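Local coordinates for phenylacetic acid degradation-related protein (Silicibacter sp., PDB 2QWZ) that probably hydrolyses acyl thioesters as a hotdog-fold member of the thioesterase superfamily, perhaps in phenylacetic acid degradation, at residues A[74-79]-A[115-120]; A[102-107]-A[146-151]. One frame throughout, in Å; residues are numbered along the deposited sequence.

How the interactions relate
Both contacts are buried and belong to one hotdog unit, a long helix laid across an antiparallel sheet. Interaction 1 is the smaller: helix 73-92 leans on strand 117-126 through a few apolar side chains. Interaction 2 joins neighbouring strands 99-107 and 147-154 of the same sheet, with main-chain bonds throughout and a polar, charged cluster on the face turned from the helix, near other subunits. The two meet on the helix side: Phe77 CE2 packs 3.4 Å from Ala103 CB, and the selenomethionine methyl of Met76, CE, lies 3.8 Å from Phe107 CD1. The helix side is thus mainly apolar, while the salt bridge lies on the other face of the sheet.

Interaction 1 of 2, residues A[74-79]-A[115-120]; sequences PSMFAL and RDLLGQ. With ACT (acetate ion), chain E.
The flat group in this contact is the peptide linking Leu118 to Gly119. Leu79 sets its methyl CD2 over one face of it, almost straight above Gly119 N at 3.7 Å, while along the strand's edges the main chains of Leu118 and Gly119 bond to Phe138 and Met56 on the flanking strands. This is the central helix of a hotdog fold lying on its curved antiparallel sheet; the axes of helix 74-79 and strand 117-120 run 9.5 Å apart at closest, crossing at -41°. Gly119 has no side chain to stand between them, so the CA atoms of Leu79 and Gly119 are 6.6 Å apart. Leu79 reaches the strand because its CG points opposite the backbone N (chi1 179°), which sends CD2 down onto the sheet, where it also meets Leu117 CB at 3.9 Å. One turn back, the selenomethionine Met76 crosses Leu117 at a slant, its CG 3.7 Å from Leu117 CD2; beyond that the chain bends at chi3 (-90°). Leu137, on strand 130-139, touches both Met76 and Leu79 and extends the apolar layer. At the start of the segment, Ser75 meets an acetate ion, probably from the crystallisation liquor, which is also bound by Arg63 NH1 and Ser72 N; Ser75 OG gives a hydrogen bond to its OXT at 2.7 Å.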
ATOM      1  N   PRO A  74       1.215  -7.748  13.935  1.00 34.22           N
ATOM      2  CA  PRO A  74       1.700  -6.565  14.622  1.00 34.71           C
ATOM      3  C   PRO A  74       3.193  -6.607  14.968  1.00 33.92           C
ATOM      4  O   PRO A  74       3.828  -5.551  14.971  1.00 28.90           O
ATOM      5  CB  PRO A  74       0.819  -6.497  15.886  1.00 33.97           C
ATOM      6  CG  PRO A  74      -0.414  -7.247  15.505  1.00 37.25           C
ATOM      7  CD  PRO A  74       0.086  -8.367  14.652  1.00 34.42           C
ATOM      8  N   SER A  75       3.737  -7.795  15.237  1.00 31.27           N
ATOM      9  CA  SER A  75       5.146  -7.928  15.622  1.00 31.85           C
ATOM     10  C   SER A  75       6.043  -7.762  14.411  1.00 31.77           C
ATOM     11  O   SER A  75       7.052  -7.036  14.485  1.00 28.89           O
ATOM     12  CB  SER A  75       5.423  -9.268  16.324  1.00 31.45           C
ATOM     13  OG  SER A  75       5.045  -9.188  17.681  1.00 31.29           O
HETATM   14  N   MSE A  76       5.638  -8.397  13.304  1.00 27.98           N
HETATM   15  CA  MSE A  76       6.251  -8.163  11.976  1.00 29.72           C
HETATM   16  C   MSE A  76       6.204  -6.694  11.564  1.00 27.54           C
HETATM   17  O   MSE A  76       7.173  -6.159  11.078  1.00 29.13           O
HETATM   18  CB  MSE A  76       5.616  -9.053  10.913  1.00 24.56           C
HETATM   19  CG  MSE A  76       5.969 -10.487  11.136  1.00 28.52           C
HETATM   20 SE   MSE A  76       5.429 -11.662   9.692  0.75 34.55          SE
HETATM   21  CE  MSE A  76       3.688 -12.092  10.371  1.00 22.03           C
ATOM     22  N   PHE A  77       5.075  -6.051  11.769  1.00 29.23           N
ATOM     23  CA  PHE A  77       4.972  -4.622  11.572  1.00 26.32           C
ATOM     24  C   PHE A  77       6.039  -3.881  12.369  1.00 26.29           C
ATOM     25  O   PHE A  77       6.726  -3.002  11.843  1.00 26.06           O
ATOM     26  CB  PHE A  77       3.585  -4.112  11.978  1.00 28.50           C
ATOM     27  CG  PHE A  77       3.468  -2.623  11.852  1.00 20.72           C
ATOM     28  CD1 PHE A  77       3.928  -1.797  12.847  1.00 27.44           C
ATOM     29  CD2 PHE A  77       3.006  -2.056  10.686  1.00 23.34           C
ATOM     30  CE1 PHE A  77       3.888  -0.431  12.687  1.00 28.35           C
ATOM     31  CE2 PHE A  77       2.954  -0.696  10.534  1.00 33.22           C
ATOM     32  CZ  PHE A  77       3.404   0.110  11.519  1.00 27.41           C
ATOM     33  N   ALA A  78       6.141  -4.257  13.652  1.00 27.68           N
ATOM     34  CA  ALA A  78       7.108  -3.736  14.616  1.00 25.17           C
ATOM     35  C   ALA A  78       8.534  -3.880  14.117  1.00 26.68           C
ATOM     36  O   ALA A  78       9.283  -2.917  14.153  1.00 26.49           O
ATOM     37  CB  ALA A  78       6.935  -4.440  15.990  1.00 21.80           C
ATOM     38  N   LEU A  79       8.888  -5.067  13.607  1.00 24.19           N
ATOM     39  CA  LEU A  79      10.206  -5.324  13.052  1.00 23.78           C
ATOM     40  C   LEU A  79      10.497  -4.473  11.827  1.00 25.63           C
ATOM     41  O   LEU A  79      11.561  -3.843  11.733  1.00 33.35           O
ATOM     42  CB  LEU A  79      10.333  -6.810  12.667  1.00 26.24           C
ATOM     43  CG  LEU A  79      11.680  -7.202  12.048  1.00 29.55           C
ATOM     44  CD1 LEU A  79      12.820  -6.796  12.978  1.00 21.28           C
ATOM     45  CD2 LEU A  79      11.757  -8.690  11.746  1.00 20.83           C
ATOM     46  N   ARG A 115      12.144 -19.643  15.760  1.00 28.20           N
ATOM     47  CA  ARG A 115      13.319 -18.962  15.210  1.00 27.17           C
ATOM     48  C   ARG A 115      13.162 -17.458  15.271  1.00 24.54           C
ATOM     49  O   ARG A 115      12.046 -16.943  15.166  1.00 26.30           O
ATOM     50  CB  ARG A 115      13.509 -19.325  13.768  1.00 26.58           C
ATOM     51  CG  ARG A 115      13.727 -20.781  13.572  1.00 27.57           C
ATOM     52  CD  ARG A 115      14.088 -21.018  12.168  1.00 31.79           C
ATOM     53  NE  ARG A 115      14.459 -22.424  11.934  1.00 28.80           N
ATOM     54  CZ  ARG A 115      15.453 -22.819  11.144  1.00 35.13           C
ATOM     55  NH1 ARG A 115      16.241 -21.949  10.508  1.00 29.11           N
ATOM     56  NH2 ARG A 115      15.682 -24.110  10.995  1.00 33.42           N
ATOM     57  N   ASP A 116      14.273 -16.756  15.427  1.00 24.21           N
ATOM     58  CA  ASP A 116      14.241 -15.302  15.355  1.00 26.87           C
ATOM     59  C   ASP A 116      13.841 -14.907  13.962  1.00 27.99           C
ATOM     60  O   ASP A 116      13.956 -15.685  13.009  1.00 29.23           O
ATOM     61  CB  ASP A 116      15.593 -14.673  15.676  1.00 26.91           C
ATOM     62  CG  ASP A 116      16.015 -14.882  17.104  1.00 23.69           C
ATOM     63  OD1 ASP A 116      15.201 -15.282  17.959  1.00 30.06           O
ATOM     64  OD2 ASP A 116      17.196 -14.663  17.348  1.00 27.25           O
ATOM     65  N   LEU A 117      13.330 -13.684  13.876  1.00 31.21           N
ATOM     66  CA  LEU A 117      12.919 -13.089  12.628  1.00 31.02           C
ATOM     67  C   LEU A 117      13.952 -12.028  12.302  1.00 30.14           C
ATOM     68  O   LEU A 117      14.310 -11.232  13.167  1.00 32.58           O
ATOM     69  CB  LEU A 117      11.539 -12.457  12.788  1.00 29.81           C
ATOM     70  CG  LEU A 117      10.505 -12.786  11.737  1.00 34.24           C
ATOM     71  CD1 LEU A 117      10.285 -14.316  11.683  1.00 36.78           C
ATOM     72  CD2 LEU A 117       9.243 -12.022  12.054  1.00 30.69           C
ATOM     73  N   LEU A 118      14.428 -12.029  11.056  1.00 30.51           N
ATOM     74  CA  LEU A 118      15.386 -11.050  10.600  1.00 32.06           C
ATOM     75  C   LEU A 118      14.674 -10.168   9.596  1.00 32.26           C
ATOM     76  O   LEU A 118      13.904 -10.671   8.747  1.00 30.21           O
ATOM     77  CB  LEU A 118      16.575 -11.746   9.935  1.00 32.37           C
ATOM     78  CG  LEU A 118      17.305 -12.779  10.781  1.00 34.78           C
ATOM     79  CD1 LEU A 118      18.476 -13.272   9.986  1.00 28.33           C
ATOM     80  CD2 LEU A 118      17.752 -12.197  12.112  1.00 26.07           C
ATOM     81  N   GLY A 119      14.895  -8.861   9.745  1.00 29.13           N
ATOM     82  CA  GLY A 119      14.519  -7.875   8.772  1.00 29.27           C
ATOM     83  C   GLY A 119      15.706  -7.215   8.084  1.00 29.41           C
ATOM     84  O   GLY A 119      16.538  -6.548   8.712  1.00 25.51           O
ATOM     85  N   GLN A 120      15.766  -7.374   6.770  1.00 29.90           N
ATOM     86  CA  GLN A 120      16.817  -6.779   5.951  1.00 31.67           C
ATOM     87  C   GLN A 120      16.257  -5.571   5.233  1.00 28.40           C
ATOM     88  O   GLN A 120      15.598  -5.698   4.229  1.00 29.62           O
ATOM     89  CB  GLN A 120      17.406  -7.839   5.008  1.00 28.33           C
ATOM     90  CG  GLN A 120      17.901  -9.076   5.808  1.00 40.14           C
ATOM     91  CD  GLN A 120      18.520 -10.224   4.973  1.00 42.11           C
ATOM     92  OE1 GLN A 120      19.108 -11.176   5.538  1.00 53.62           O
ATOM     93  NE2 GLN A 120      18.410 -10.133   3.647  1.00 45.90           N
TER
HETATM   94  C   ACT E 141       3.522 -12.228  19.050  1.00 51.45           C
HETATM   95  O   ACT E 141       3.649 -11.856  20.234  1.00 53.46           O
HETATM   96  OXT ACT E 141       4.372 -11.781  18.238  1.00 41.71           O
HETATM   97  CH3 ACT E 141       2.399 -13.179  18.711  1.00 53.94           C

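Interaction 2 of 2, residues A[102-107]-A[146-151]; sequences NASLDF and VARSTM
Arg148 starts with CG wedged between its own backbone N and carbonyl carbon (chi1 79°), then bends at chi2 and chi3, and this folded course lays its guanidinium beside Asp106. The aspartate, with CG beside its backbone N (chi1 -59°), points the same way, and the two side chains run alongside each other with their flat groups turned 50° apart. A single oxygen takes the whole grip: Asp106 OD2 receives NE of Arg148 at 3.0 Å, on its anti side, and Arg148 NH2 at 3.3 Å, both from within the guanidinium plane. A water donates to the same OD2. Arg148 NH1 bonds Thr150 OG1 at 2.7 Å, and NH2 adds a weak bond to Ser104 OG; the grip on OD2 and the bond to Thr150 together limit the rotation of the group.

Beneath this cluster the strands pair antiparallel, Ser104 with Thr150 and Asp106 with Arg148 as the hydrogen-bonded pairs; Asp106 N reaches Arg148 O at 2.8 Å. Strand 99-107 is the outermost of the hotdog sheet within the chain, and it pairs antiparallel with a strand of the second subunit, so the sheet runs on across the interface; there Asn102 ND2 of that subunit bonds Asp106 OD1. Arg148 also lies close to its counterpart in the third subunit. Were Arg148 replaced by an alanine, the carboxylate of Asp106 would probably lose its charged mate and Thr150 OG1 be left without the NH1 donor.

On the opposite face, towards the helix, Ser149 OG bonds Ser104 O at 2.6 Å. Ser104 O thus accepts two bonds, from Ser149 OG and from Thr150 N. Farther along, the selenium of Met151 rests against Ala103 CB at 3.5 Å.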
ATOM      1  N   ASN A 102       3.364   6.295   6.475  1.00 25.89           N
ATOM      2  CA  ASN A 102       2.751   5.160   5.787  1.00 28.34           C
ATOM      3  C   ASN A 102       3.521   3.915   5.995  1.00 26.28           C
ATOM      4  O   ASN A 102       4.747   3.953   6.117  1.00 24.26           O
ATOM      5  CB  ASN A 102       2.611   5.418   4.281  1.00 32.30           C
ATOM      6  CG  ASN A 102       2.142   4.165   3.516  1.00 40.95           C
ATOM      7  OD1 ASN A 102       2.888   3.636   2.707  1.00 38.10           O
ATOM      8  ND2 ASN A 102       0.900   3.706   3.772  1.00 39.28           N
ATOM      9  N   ALA A 103       2.790   2.792   6.020  1.00 30.94           N
ATOM     10  CA  ALA A 103       3.369   1.452   6.083  1.00 26.43           C
ATOM     11  C   ALA A 103       2.563   0.493   5.230  1.00 29.89           C
ATOM     12  O   ALA A 103       1.327   0.476   5.291  1.00 31.80           O
ATOM     13  CB  ALA A 103       3.322   0.921   7.525  1.00 27.57           C
ATOM     14  N   SER A 104       3.248  -0.341   4.458  1.00 26.93           N
ATOM     15  CA  SER A 104       2.576  -1.388   3.757  1.00 26.64           C
ATOM     16  C   SER A 104       3.332  -2.673   3.994  1.00 25.82           C
ATOM     17  O   SER A 104       4.566  -2.679   4.206  1.00 29.46           O
ATOM     18  CB  SER A 104       2.430  -1.058   2.275  1.00 28.27           C
ATOM     19  OG  SER A 104       3.652  -1.211   1.600  1.00 45.08           O
ATOM     20  N   LEU A 105       2.596  -3.759   4.030  1.00 27.91           N
ATOM     21  CA  LEU A 105       3.161  -5.054   4.348  1.00 29.94           C
ATOM     22  C   LEU A 105       2.460  -6.114   3.545  1.00 30.67           C
ATOM     23  O   LEU A 105       1.235  -6.106   3.484  1.00 33.35           O
ATOM     24  CB  LEU A 105       2.963  -5.387   5.831  1.00 34.27           C
ATOM     25  CG  LEU A 105       3.799  -4.690   6.917  1.00 39.79           C
ATOM     26  CD1 LEU A 105       3.040  -3.532   7.548  1.00 46.41           C
ATOM     27  CD2 LEU A 105       4.209  -5.723   7.969  1.00 35.76           C
ATOM     28  N   ASP A 106       3.237  -7.003   2.927  1.00 30.31           N
ATOM     29  CA  ASP A 106       2.722  -8.193   2.275  1.00 29.36           C
ATOM     30  C   ASP A 106       3.186  -9.439   3.032  1.00 30.23           C
ATOM     31  O   ASP A 106       4.362  -9.626   3.271  1.00 34.42           O
ATOM     32  CB  ASP A 106       3.182  -8.198   0.805  1.00 27.68           C
ATOM     33  CG  ASP A 106       2.712  -6.976   0.071  1.00 29.57           C
ATOM     34  OD1 ASP A 106       1.519  -6.924  -0.336  1.00 38.84           O
ATOM     35  OD2 ASP A 106       3.514  -6.027  -0.054  1.00 30.17           O
ATOM     36  N   PHE A 107       2.251 -10.291   3.410  1.00 30.12           N
ATOM     37  CA  PHE A 107       2.562 -11.494   4.160  1.00 29.02           C
ATOM     38  C   PHE A 107       2.553 -12.681   3.189  1.00 27.59           C
ATOM     39  O   PHE A 107       1.517 -13.011   2.622  1.00 26.77           O
ATOM     40  CB  PHE A 107       1.552 -11.670   5.313  1.00 25.89           C
ATOM     41  CG  PHE A 107       1.491 -10.471   6.276  1.00 32.65           C
ATOM     42  CD1 PHE A 107       2.417 -10.324   7.280  1.00 29.93           C
ATOM     43  CD2 PHE A 107       0.472  -9.541   6.196  1.00 23.63           C
ATOM     44  CE1 PHE A 107       2.366  -9.248   8.156  1.00 37.35           C
ATOM     45  CE2 PHE A 107       0.424  -8.455   7.064  1.00 33.17           C
ATOM     46  CZ  PHE A 107       1.368  -8.327   8.051  1.00 32.17           C
ATOM     47  N   VAL A 146       9.424 -14.471   4.585  1.00 32.84           N
ATOM     48  CA  VAL A 146       8.073 -14.633   5.099  1.00 30.73           C
ATOM     49  C   VAL A 146       7.183 -13.432   4.779  1.00 29.43           C
ATOM     50  O   VAL A 146       5.962 -13.568   4.693  1.00 29.88           O
ATOM     51  CB  VAL A 146       8.069 -14.943   6.597  1.00 28.20           C
ATOM     52  CG1 VAL A 146       8.908 -16.165   6.818  1.00 22.57           C
ATOM     53  CG2 VAL A 146       8.554 -13.766   7.407  1.00 24.89           C
ATOM     54  N   ALA A 147       7.790 -12.280   4.564  1.00 30.14           N
ATOM     55  CA  ALA A 147       7.036 -11.028   4.426  1.00 27.64           C
ATOM     56  C   ALA A 147       7.866  -9.974   3.742  1.00 26.34           C
ATOM     57  O   ALA A 147       9.054 -10.121   3.667  1.00 25.15           O
ATOM     58  CB  ALA A 147       6.572 -10.506   5.798  1.00 26.71           C
ATOM     59  N   ARG A 148       7.223  -8.921   3.213  1.00 26.54           N
ATOM     60  CA  ARG A 148       7.926  -7.759   2.659  1.00 28.16           C
ATOM     61  C   ARG A 148       7.172  -6.496   2.971  1.00 25.19           C
ATOM     62  O   ARG A 148       5.992  -6.533   3.186  1.00 29.79           O
ATOM     63  CB  ARG A 148       8.263  -7.895   1.154  1.00 27.72           C
ATOM     64  CG  ARG A 148       7.238  -7.666   0.067  1.00 33.75           C
ATOM     65  CD  ARG A 148       7.515  -6.358  -0.785  1.00 29.52           C
ATOM     66  NE  ARG A 148       6.491  -5.440  -0.352  1.00 26.83           N
ATOM     67  CZ  ARG A 148       6.637  -4.156  -0.086  1.00 26.78           C
ATOM     68  NH1 ARG A 148       7.771  -3.529  -0.314  1.00 24.35           N
ATOM     69  NH2 ARG A 148       5.582  -3.515   0.378  1.00 31.74           N
ATOM     70  N   SER A 149       7.879  -5.393   3.084  1.00 28.58           N
ATOM     71  CA  SER A 149       7.264  -4.143   3.550  1.00 24.35           C
ATOM     72  C   SER A 149       7.939  -2.926   3.001  1.00 27.65           C
ATOM     73  O   SER A 149       9.084  -3.006   2.631  1.00 28.17           O
ATOM     74  CB  SER A 149       7.320  -4.069   5.088  1.00 24.14           C
ATOM     75  OG  SER A 149       6.712  -2.912   5.585  1.00 28.80           O
ATOM     76  N   THR A 150       7.193  -1.807   2.957  1.00 25.00           N
ATOM     77  CA  THR A 150       7.675  -0.514   2.579  1.00 27.22           C
ATOM     78  C   THR A 150       7.244   0.409   3.699  1.00 26.57           C
ATOM     79  O   THR A 150       6.100   0.341   4.165  1.00 28.01           O
ATOM     80  CB  THR A 150       7.039   0.006   1.268  1.00 30.25           C
ATOM     81  OG1 THR A 150       7.213  -0.974   0.228  1.00 27.23           O
ATOM     82  CG2 THR A 150       7.690   1.263   0.825  1.00 17.61           C
HETATM   83  N   MSE A 151       8.176   1.189   4.186  1.00 26.71           N
HETATM   84  CA  MSE A 151       7.875   2.144   5.229  1.00 26.72           C
HETATM   85  C   MSE A 151       8.293   3.450   4.722  1.00 25.29           C
HETATM   86  O   MSE A 151       9.376   3.538   4.142  1.00 23.35           O
HETATM   87  CB  MSE A 151       8.687   1.874   6.489  1.00 29.45           C
HETATM   88  CG  MSE A 151       8.391   0.561   7.209  1.00 21.37           C
HETATM   89 SE   MSE A 151       6.733   0.371   8.111  0.75 30.98          SE
HETATM   90  CE  MSE A 151       6.582   2.252   8.828  1.00 11.80           C
TER
HETATM   91  O   HOH W   1       2.652  -3.393  -0.676  1.00 54.33           O